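Local coordinates for protein transcriptional regulator (Rhodococcus jostii, PDB 5CYV) that acts as a MarR-family transcriptional regulator, probably binding DNA, and binds p-coumaroyl-CoA in a pocket shared between the two subunits of its dimer, at residues Asp9-Gly12 against Phe13-Arg17; Gly20-Leu23 against Gly24-Lys28; Glu122-Asp126 against Thr127-Gln131. All coordinates share one frame; numbering follows the deposited sequence.

Overall arrangement
Interactions 1 and 2 follow one another along helix 11-30, their centres about 16 Å apart, and both touch the same p-coumaroyl-CoA. Interaction 1 holds the phenol end of this extended ligand at the start of the helix and its adenine amine nearly two turns further on, at Ser-16 O; interaction 2 continues along the adenine and also faces a second p-coumaroyl-CoA. Interaction 3 caps helix 126-140 on the surface, its centre about 18 Å from that of interaction 1 and about 20 Å from that of interaction 2. The side chain of Val-129 is about 13 Å from a bound p-coumaroyl-CoA. All three contacts also reach the second subunit.

Interaction 1: residues Asp9-Gly12 against Phe13-Arg17. With WCA (p-coumaroyl-CoA), chain I.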
# COMPACT_ATOMS: atom_id res chain seq x y z
N ASP B 9 4.46 -15.44 -4.13
CA ASP B 9 5.15 -15.07 -5.40
C ASP B 9 4.32 -14.08 -6.24
O ASP B 9 4.75 -13.65 -7.33
CB ASP B 9 5.43 -16.32 -6.25
CG ASP B 9 6.53 -17.20 -5.66
OD1 ASP B 9 7.47 -16.66 -5.02
OD2 ASP B 9 6.45 -18.43 -5.79
N ASP B 10 3.13 -13.71 -5.78
CA ASP B 10 2.25 -12.82 -6.52
C ASP B 10 2.77 -11.38 -6.29
O ASP B 10 2.77 -10.91 -5.19
CB ASP B 10 0.80 -13.05 -6.00
CG ASP B 10 -0.23 -12.01 -6.48
OD1 ASP B 10 0.12 -10.94 -7.03
OD2 ASP B 10 -1.45 -12.22 -6.21
N ILE B 11 3.23 -10.71 -7.34
CA ILE B 11 3.80 -9.37 -7.17
C ILE B 11 2.76 -8.38 -6.64
O ILE B 11 3.12 -7.47 -5.87
CB ILE B 11 4.41 -8.86 -8.49
CG1 ILE B 11 5.24 -7.59 -8.22
CG2 ILE B 11 3.34 -8.57 -9.45
CD1 ILE B 11 6.47 -7.84 -7.46
N GLY B 12 1.48 -8.60 -6.96
CA GLY B 12 0.45 -7.66 -6.48
C GLY B 12 0.31 -7.85 -4.99
O GLY B 12 0.24 -6.91 -4.21
N PHE B 13 0.25 -9.09 -4.55
CA PHE B 13 0.20 -9.37 -3.12
C PHE B 13 1.39 -8.76 -2.42
O PHE B 13 1.24 -8.15 -1.34
CB PHE B 13 0.18 -10.92 -2.84
CG PHE B 13 0.48 -11.28 -1.39
CD1 PHE B 13 -0.55 -11.13 -0.42
CD2 PHE B 13 1.72 -11.72 -0.99
CE1 PHE B 13 -0.28 -11.46 0.93
CE2 PHE B 13 2.01 -12.04 0.33
CZ PHE B 13 0.97 -11.90 1.31
N LEU B 14 2.59 -8.95 -2.95
CA LEU B 14 3.74 -8.44 -2.28
C LEU B 14 3.76 -6.90 -2.20
O LEU B 14 4.23 -6.36 -1.20
CB LEU B 14 5.02 -8.90 -3.01
CG LEU B 14 5.25 -10.42 -2.90
CD1 LEU B 14 6.28 -10.86 -3.94
CD2 LEU B 14 5.62 -10.87 -1.49
N LEU B 15 3.30 -6.23 -3.26
CA LEU B 15 3.18 -4.77 -3.21
C LEU B 15 2.23 -4.36 -2.10
O LEU B 15 2.51 -3.40 -1.35
CB LEU B 15 2.72 -4.24 -4.55
CG LEU B 15 3.86 -4.25 -5.61
CD1 LEU B 15 3.23 -4.18 -7.03
CD2 LEU B 15 4.93 -3.11 -5.45
N SER B 16 1.05 -4.97 -2.05
CA SER B 16 0.08 -4.58 -1.02
C SER B 16 0.63 -4.97 0.36
O SER B 16 0.37 -4.23 1.34
CB SER B 16 -1.28 -5.25 -1.29
OG SER B 16 -1.85 -4.74 -2.51
N ARG B 17 1.29 -6.12 0.46
CA ARG B 17 1.83 -6.56 1.73
C ARG B 17 2.89 -5.60 2.27
O ARG B 17 2.76 -5.07 3.37
CB ARG B 17 2.42 -7.98 1.56
CG ARG B 17 3.03 -8.53 2.82
CD ARG B 17 1.96 -9.05 3.80
NE ARG B 17 2.60 -10.00 4.70
CZ ARG B 17 3.39 -9.65 5.72
NH1 ARG B 17 3.98 -10.56 6.47
NH2 ARG B 17 3.61 -8.37 5.97
C4 WCA I . -4.89 -1.07 2.66
C5 WCA I . -4.16 -2.24 2.90
C6 WCA I . -2.84 -2.30 2.32
C8 WCA I . -6.10 -2.44 3.95
N1 WCA I . -2.45 -1.27 1.53
N3 WCA I . -4.44 -0.06 1.87
CAV WCA I . -3.27 -7.77 -3.57
CAT WCA I . -3.09 -8.19 -4.84
CBS WCA I . -3.11 -9.55 -5.08
OAJ WCA I . -2.81 -9.91 -6.42
CAU WCA I . -3.33 -10.49 -4.07
CAW WCA I . -3.53 -10.07 -2.77
CBT WCA I . -3.52 -8.69 -2.57
CAR WCA I . -3.70 -8.04 -1.26
CAQ WCA I . -3.64 -8.96 -0.11
CBP WCA I . -3.60 -8.30 1.21
OAD WCA I . -3.69 -7.09 1.40
SBO WCA I . -3.38 -9.47 2.52
CBA WCA I . -3.26 -8.41 4.00
CAY WCA I . -1.89 -7.73 3.96
NBH WCA I . -1.65 -7.16 5.30
CBQ WCA I . -2.06 -5.81 5.70
OAE WCA I . -2.66 -5.11 4.88
CBB WCA I . -1.67 -5.45 7.12
CAZ WCA I . -1.26 -3.93 7.20
NBI WCA I . -2.46 -3.15 6.99
CBR WCA I . -2.83 -2.20 7.93
OAF WCA I . -2.09 -2.04 8.86
CBX WCA I . -4.11 -1.46 7.77
OAK WCA I . -4.87 -2.16 6.81
CCD WCA I . -3.90 -0.03 7.27
CAA WCA I . -3.22 0.03 5.89
CAB WCA I . -3.04 0.82 8.24
CBD WCA I . -5.27 0.68 7.11
OBK WCA I . -5.91 0.65 8.41
PCG WCA I . -6.57 1.92 9.11
OAP WCA I . -6.58 1.63 10.58
OAI WCA I . -6.01 3.19 8.60
OBN WCA I . -8.09 1.98 8.64
PCF WCA I . -9.11 0.99 7.95
OAO WCA I . -10.43 1.79 7.84
OAH WCA I . -9.11 -0.35 8.66
O5' WCA I . -8.51 0.78 6.46
C5' WCA I . -8.38 1.88 5.58
C4' WCA I . -8.39 1.40 4.16
O4' WCA I . -6.95 0.69 4.20
C3' WCA I . -9.36 0.44 3.83
O3' WCA I . -9.87 0.92 2.54
PCE WCA I . -11.36 1.58 2.45
OAM WCA I . -12.28 0.50 2.97
OAN WCA I . -11.54 1.88 0.98
OAG WCA I . -11.31 2.79 3.32
C2' WCA I . -8.52 -0.86 3.53
O2' WCA I . -9.07 -1.62 2.48
C1' WCA I . -7.12 -0.22 3.24
N9 WCA I . -6.10 -1.23 3.34
N7 WCA I . -4.91 -3.07 3.72
C2 WCA I . -3.19 -0.21 1.30
N6 WCA I . -2.08 -3.47 2.56
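Asp-10 swings CG opposite its backbone N (chi1 169°) and so turns its carboxylate onto the first turn of helix 11-30, where CG lies 3.8 Å from CB of Phe-13; Phe-13 likewise holds CG opposite its own backbone N (chi1 165°), which leads its ring away from that turn and along the ligand. Asp-10 is the N-cap residue of the helix. Its OD1 accepts from the backbone N of Phe-13 and, weakly, from that of Gly-12, although the place of this oxygen is somewhat uncertain. The other carboxylate oxygen, OD2, takes the phenol hydroxyl of p-coumaroyl-CoA, with 2.7 Å from ligand OAJ to Asp-10 OD2. One carboxylate thus serves both the helix start and the ligand, and the helix N-terminus would be expected to favour its negative charge. Replacing Asp-10 by an alanine would probably leave the phenol without this acceptor and the backbone N of Phe-13 without its side-chain cap.

The coumaroyl ring rests on the backbone between Gly-12 and Phe-13, ligand CAT lying 3.4 Å from Gly-12 C. The lack of a side chain at Gly-12 lets the phenol oxygen come close. Phe-13 meets the ligand at its rim, its CD1 3.8 Å from CAQ, while CB of Arg-17 lies over one face, toward the rim. On the far side of the turn, Ile-11 CG1 and Leu-15 CD1 touch at 4.1 Å, and Leu-15 goes on to pack against Phe-121 of the second subunit. His-117 of the second subunit packs on Asp-10 and also bonds to the ligand. Ser-16 turns its OG to the carbonyl of Gly-19 of the second subunit, while its own carbonyl oxygen receives the adenine amine, 2.8 Å from ligand N6 to Ser-16 O at an N-H...O angle of 165°.

Interaction 2: residues Gly20-Leu23 against Gly24-Lys28; sequences GMVL and GAVNK. With WCA (p-coumaroyl-CoA), chain I.
Backbone bonds tie Gly-20 to Gly-24, Met-21 to Ala-25, Val-22 to Val-26 and Leu-23 to Asn-27; the last is nearly straight, Asn-27 N lying 2.9 Å from Leu-23 O with an N-H...O angle of 171°. Apolar contact between the side chains centres on the two valines. Their branches cross obliquely, Val-22 CG1 standing 3.9 Å from Val-26 CG2. In Val-26 CG1 lies opposite the backbone N (chi1 170°), which sets CG2 beside that N and brings it tightly onto the preceding turn, 3.1 Å from Val-22 O.

This is the second half of helix 11-30, which lines the ligand pocket of this MarR-family dimer. Val-22 and Val-26 pack against His-117 of helix 100-121, and together with Leu-23 they touch a second p-coumaroyl-CoA.

Contacts with the first ligand come from the Gly-20 and Leu-23 positions. Gly-20 CA approaches the adenine amine N6 to 3.5 Å, a closeness that the lack of a side chain on this residue allows. Leu-23 sends CD1 to the adenine, 3.6 Å from C2, and its side chain also packs on Val-37.

Of the polar groups, the Asn-27 amide turns back over Leu-23 O. Its OD1 accepts from the backbone N of Val-37, while ND2 lies 4.1 Å from ligand methyl CAB.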
# COMPACT_ATOMS: atom_id res chain seq x y z
N GLY B 20 1.47 -2.13 2.93
CA GLY B 20 0.73 -2.05 4.19
C GLY B 20 1.63 -2.02 5.39
O GLY B 20 1.27 -1.37 6.40
N MET B 21 2.76 -2.74 5.32
CA MET B 21 3.77 -2.62 6.38
C MET B 21 4.22 -1.18 6.55
O MET B 21 4.32 -0.64 7.68
CB MET B 21 5.00 -3.49 6.09
CG MET B 21 4.68 -4.95 6.09
SD MET B 21 6.04 -5.97 5.37
CE MET B 21 7.31 -5.69 6.59
N VAL B 22 4.47 -0.54 5.42
CA VAL B 22 4.96 0.84 5.47
C VAL B 22 3.87 1.73 6.05
O VAL B 22 4.17 2.54 6.95
CB VAL B 22 5.37 1.32 4.09
CG1 VAL B 22 5.72 2.85 4.16
CG2 VAL B 22 6.63 0.56 3.62
N LEU B 23 2.62 1.58 5.57
CA LEU B 23 1.54 2.43 6.12
C LEU B 23 1.39 2.30 7.63
O LEU B 23 1.27 3.30 8.34
CB LEU B 23 0.20 2.09 5.41
CG LEU B 23 0.12 2.52 3.94
CD1 LEU B 23 -0.98 1.86 3.22
CD2 LEU B 23 -0.07 4.04 3.77
N GLY B 24 1.40 1.09 8.14
CA GLY B 24 1.20 0.90 9.56
C GLY B 24 2.39 1.46 10.34
O GLY B 24 2.20 2.08 11.38
N ALA B 25 3.61 1.27 9.82
CA ALA B 25 4.78 1.81 10.50
C ALA B 25 4.78 3.34 10.51
O ALA B 25 5.20 3.96 11.50
CB ALA B 25 6.05 1.29 9.82
N VAL B 26 4.35 3.94 9.43
CA VAL B 26 4.26 5.39 9.38
C VAL B 26 3.19 5.91 10.34
O VAL B 26 3.48 6.84 11.09
CB VAL B 26 3.95 5.88 7.95
CG1 VAL B 26 3.61 7.39 7.95
CG2 VAL B 26 5.11 5.48 7.04
N ASN B 27 1.98 5.30 10.37
CA ASN B 27 1.00 5.78 11.36
C ASN B 27 1.57 5.68 12.78
O ASN B 27 1.36 6.58 13.61
CB ASN B 27 -0.30 4.98 11.22
CG ASN B 27 -1.17 5.45 10.07
OD1 ASN B 27 -1.15 6.64 9.71
ND2 ASN B 27 -1.94 4.53 9.48
N LYS B 28 2.25 4.57 13.11
CA LYS B 28 2.79 4.42 14.45
C LYS B 28 3.90 5.46 14.68
O LYS B 28 3.93 6.07 15.76
CB LYS B 28 3.33 3.01 14.66
CG LYS B 28 2.20 1.94 14.75
CD LYS B 28 2.78 0.54 14.94
CE LYS B 28 1.67 -0.50 14.93
NZ LYS B 28 0.87 -0.49 13.65
C4 WCA I . -4.89 -1.07 2.66
C5 WCA I . -4.16 -2.24 2.90
C6 WCA I . -2.84 -2.30 2.32
C8 WCA I . -6.10 -2.44 3.95
N1 WCA I . -2.45 -1.27 1.53
N3 WCA I . -4.44 -0.06 1.87
CAV WCA I . -3.27 -7.77 -3.57
CAT WCA I . -3.09 -8.19 -4.84
CBS WCA I . -3.11 -9.55 -5.08
OAJ WCA I . -2.81 -9.91 -6.42
CAU WCA I . -3.33 -10.49 -4.07
CAW WCA I . -3.53 -10.07 -2.77
CBT WCA I . -3.52 -8.69 -2.57
CAR WCA I . -3.70 -8.04 -1.26
CAQ WCA I . -3.64 -8.96 -0.11
CBP WCA I . -3.60 -8.30 1.21
OAD WCA I . -3.69 -7.09 1.40
SBO WCA I . -3.38 -9.47 2.52
CBA WCA I . -3.26 -8.41 4.00
CAY WCA I . -1.89 -7.73 3.96
NBH WCA I . -1.65 -7.16 5.30
CBQ WCA I . -2.06 -5.81 5.70
OAE WCA I . -2.66 -5.11 4.88
CBB WCA I . -1.67 -5.45 7.12
CAZ WCA I . -1.26 -3.93 7.20
NBI WCA I . -2.46 -3.15 6.99
CBR WCA I . -2.83 -2.20 7.93
OAF WCA I . -2.09 -2.04 8.86
CBX WCA I . -4.11 -1.46 7.77
OAK WCA I . -4.87 -2.16 6.81
CCD WCA I . -3.90 -0.03 7.27
CAA WCA I . -3.22 0.03 5.89
CAB WCA I . -3.04 0.82 8.24
CBD WCA I . -5.27 0.68 7.11
OBK WCA I . -5.91 0.65 8.41
PCG WCA I . -6.57 1.92 9.11
OAP WCA I . -6.58 1.63 10.58
OAI WCA I . -6.01 3.19 8.60
OBN WCA I . -8.09 1.98 8.64
PCF WCA I . -9.11 0.99 7.95
OAO WCA I . -10.43 1.79 7.84
OAH WCA I . -9.11 -0.35 8.66
O5' WCA I . -8.51 0.78 6.46
C5' WCA I . -8.38 1.88 5.58
C4' WCA I . -8.39 1.40 4.16
O4' WCA I . -6.95 0.69 4.20
C3' WCA I . -9.36 0.44 3.83
O3' WCA I . -9.87 0.92 2.54
PCE WCA I . -11.36 1.58 2.45
OAM WCA I . -12.28 0.50 2.97
OAN WCA I . -11.54 1.88 0.98
OAG WCA I . -11.31 2.79 3.32
C2' WCA I . -8.52 -0.86 3.53
O2' WCA I . -9.07 -1.62 2.48
C1' WCA I . -7.12 -0.22 3.24
N9 WCA I . -6.10 -1.23 3.34
N7 WCA I . -4.91 -3.07 3.72
C2 WCA I . -3.19 -0.21 1.30
N6 WCA I . -2.08 -3.47 2.56

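Interaction 3: residues Glu122-Asp126 against Thr127-Gln131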
# COMPACT_ATOMS: atom_id res chain seq x y z
N GLU B 122 16.84 0.42 4.36
CA GLU B 122 18.25 0.79 4.49
C GLU B 122 19.17 -0.29 3.92
O GLU B 122 20.19 0.02 3.31
CB GLU B 122 18.59 1.07 5.95
CG GLU B 122 20.01 1.65 6.15
CD GLU B 122 21.09 0.59 6.24
OE1 GLU B 122 20.75 -0.59 6.44
OE2 GLU B 122 22.30 0.96 6.15
N GLY B 123 18.82 -1.55 4.12
CA GLY B 123 19.69 -2.64 3.71
C GLY B 123 19.62 -3.03 2.25
O GLY B 123 20.33 -3.93 1.82
N ILE B 124 18.80 -2.35 1.49
CA ILE B 124 18.67 -2.73 0.07
C ILE B 124 19.74 -2.02 -0.77
O ILE B 124 19.94 -0.84 -0.59
CB ILE B 124 17.27 -2.38 -0.46
CG1 ILE B 124 16.17 -2.99 0.41
CG2 ILE B 124 17.08 -2.92 -1.92
CD1 ILE B 124 14.77 -2.50 0.01
N PRO B 125 20.38 -2.74 -1.71
CA PRO B 125 21.39 -2.05 -2.53
C PRO B 125 20.79 -0.84 -3.26
O PRO B 125 19.65 -0.92 -3.75
CB PRO B 125 21.82 -3.12 -3.53
CG PRO B 125 21.59 -4.44 -2.81
CD PRO B 125 20.26 -4.17 -2.06
N ASP B 126 21.59 0.23 -3.39
CA ASP B 126 21.10 1.48 -3.96
C ASP B 126 20.60 1.23 -5.38
O ASP B 126 19.58 1.79 -5.78
CB ASP B 126 22.18 2.57 -4.03
CG ASP B 126 22.58 3.11 -2.68
OD1 ASP B 126 21.75 3.04 -1.74
OD2 ASP B 126 23.73 3.61 -2.58
N THR B 127 21.29 0.39 -6.13
CA THR B 127 20.87 0.20 -7.51
C THR B 127 19.52 -0.52 -7.63
O THR B 127 18.72 -0.32 -8.57
CB THR B 127 21.98 -0.55 -8.29
OG1 THR B 127 21.74 -0.37 -9.68
CG2 THR B 127 22.03 -2.06 -7.96
N VAL B 128 19.23 -1.37 -6.65
CA VAL B 128 17.92 -2.02 -6.55
C VAL B 128 16.81 -1.06 -6.14
O VAL B 128 15.72 -1.11 -6.72
CB VAL B 128 18.03 -3.21 -5.58
CG1 VAL B 128 16.68 -3.88 -5.36
CG2 VAL B 128 18.96 -4.24 -6.18
N VAL B 129 17.08 -0.23 -5.13
CA VAL B 129 16.13 0.81 -4.73
C VAL B 129 15.84 1.74 -5.88
O VAL B 129 14.69 2.12 -6.10
CB VAL B 129 16.67 1.64 -3.58
CG1 VAL B 129 15.65 2.78 -3.23
CG2 VAL B 129 16.85 0.69 -2.39
N ASN B 130 16.87 2.14 -6.61
CA ASN B 130 16.68 3.10 -7.65
C ASN B 130 15.76 2.51 -8.71
O ASN B 130 14.92 3.20 -9.31
CB ASN B 130 18.00 3.51 -8.30
CG ASN B 130 18.87 4.39 -7.38
OD1 ASN B 130 18.36 4.95 -6.41
ND2 ASN B 130 20.18 4.48 -7.67
N GLN B 131 16.01 1.24 -9.06
CA GLN B 131 15.12 0.63 -10.05
C GLN B 131 13.69 0.48 -9.55
O GLN B 131 12.75 0.74 -10.32
CB GLN B 131 15.70 -0.75 -10.51
CG GLN B 131 14.75 -1.45 -11.54
CD GLN B 131 15.40 -2.64 -12.18
OE1 GLN B 131 16.38 -2.50 -12.97
NE2 GLN B 131 14.88 -3.77 -11.86
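A hydrophobic staple closes the N-terminal end of helix 126-140: Ile-124, just before the N-cap residue Pro-125, reaches forward to Val-129 in the first turns of the helix. CG2 of Ile-124 does the touching, lying 3.6 Å from CG2 of Val-129 and equally close to CG1 of Val-128, so that one methyl touches both valines. The isoleucine side chain crosses both of them at about a right angle. Its chi1 of -54° leaves CG2 opposite its own backbone N, pointed at the two valines. In Val-129 the methyl that meets it, CG2, lies beside the backbone N.

Pro-125 contributes its carbonyl rather than a side-chain cap. Val-129 N donates to Pro-125 O over 3.0 Å with an N-H...O angle of 168°, and Val-128 N adds a weak bond to the same oxygen. The proline ring also brushes the helix, CB lying 4.1 Å from CG2 of Val-128. One residue on, Asn-130 N bonds to Asp-126 O at 2.9 Å. The amide of Asn-130 folds over that same carbonyl, CG lying 3.1 Å from Asp-126 O, while its OD1 accepts from Arg-133. Asp-134, a magnesium ligand in a structure of this protein though no magnesium is bound to this chain here, has its side chain about 5 Å from that of Asn-130.

The contact lies on the surface, where the chain leaves helix 100-121 and turns into helix 126-140; the second subunit covers part of it, with Ile-139 of that subunit on Ile-124 and Thr-135 of that subunit on Val-128.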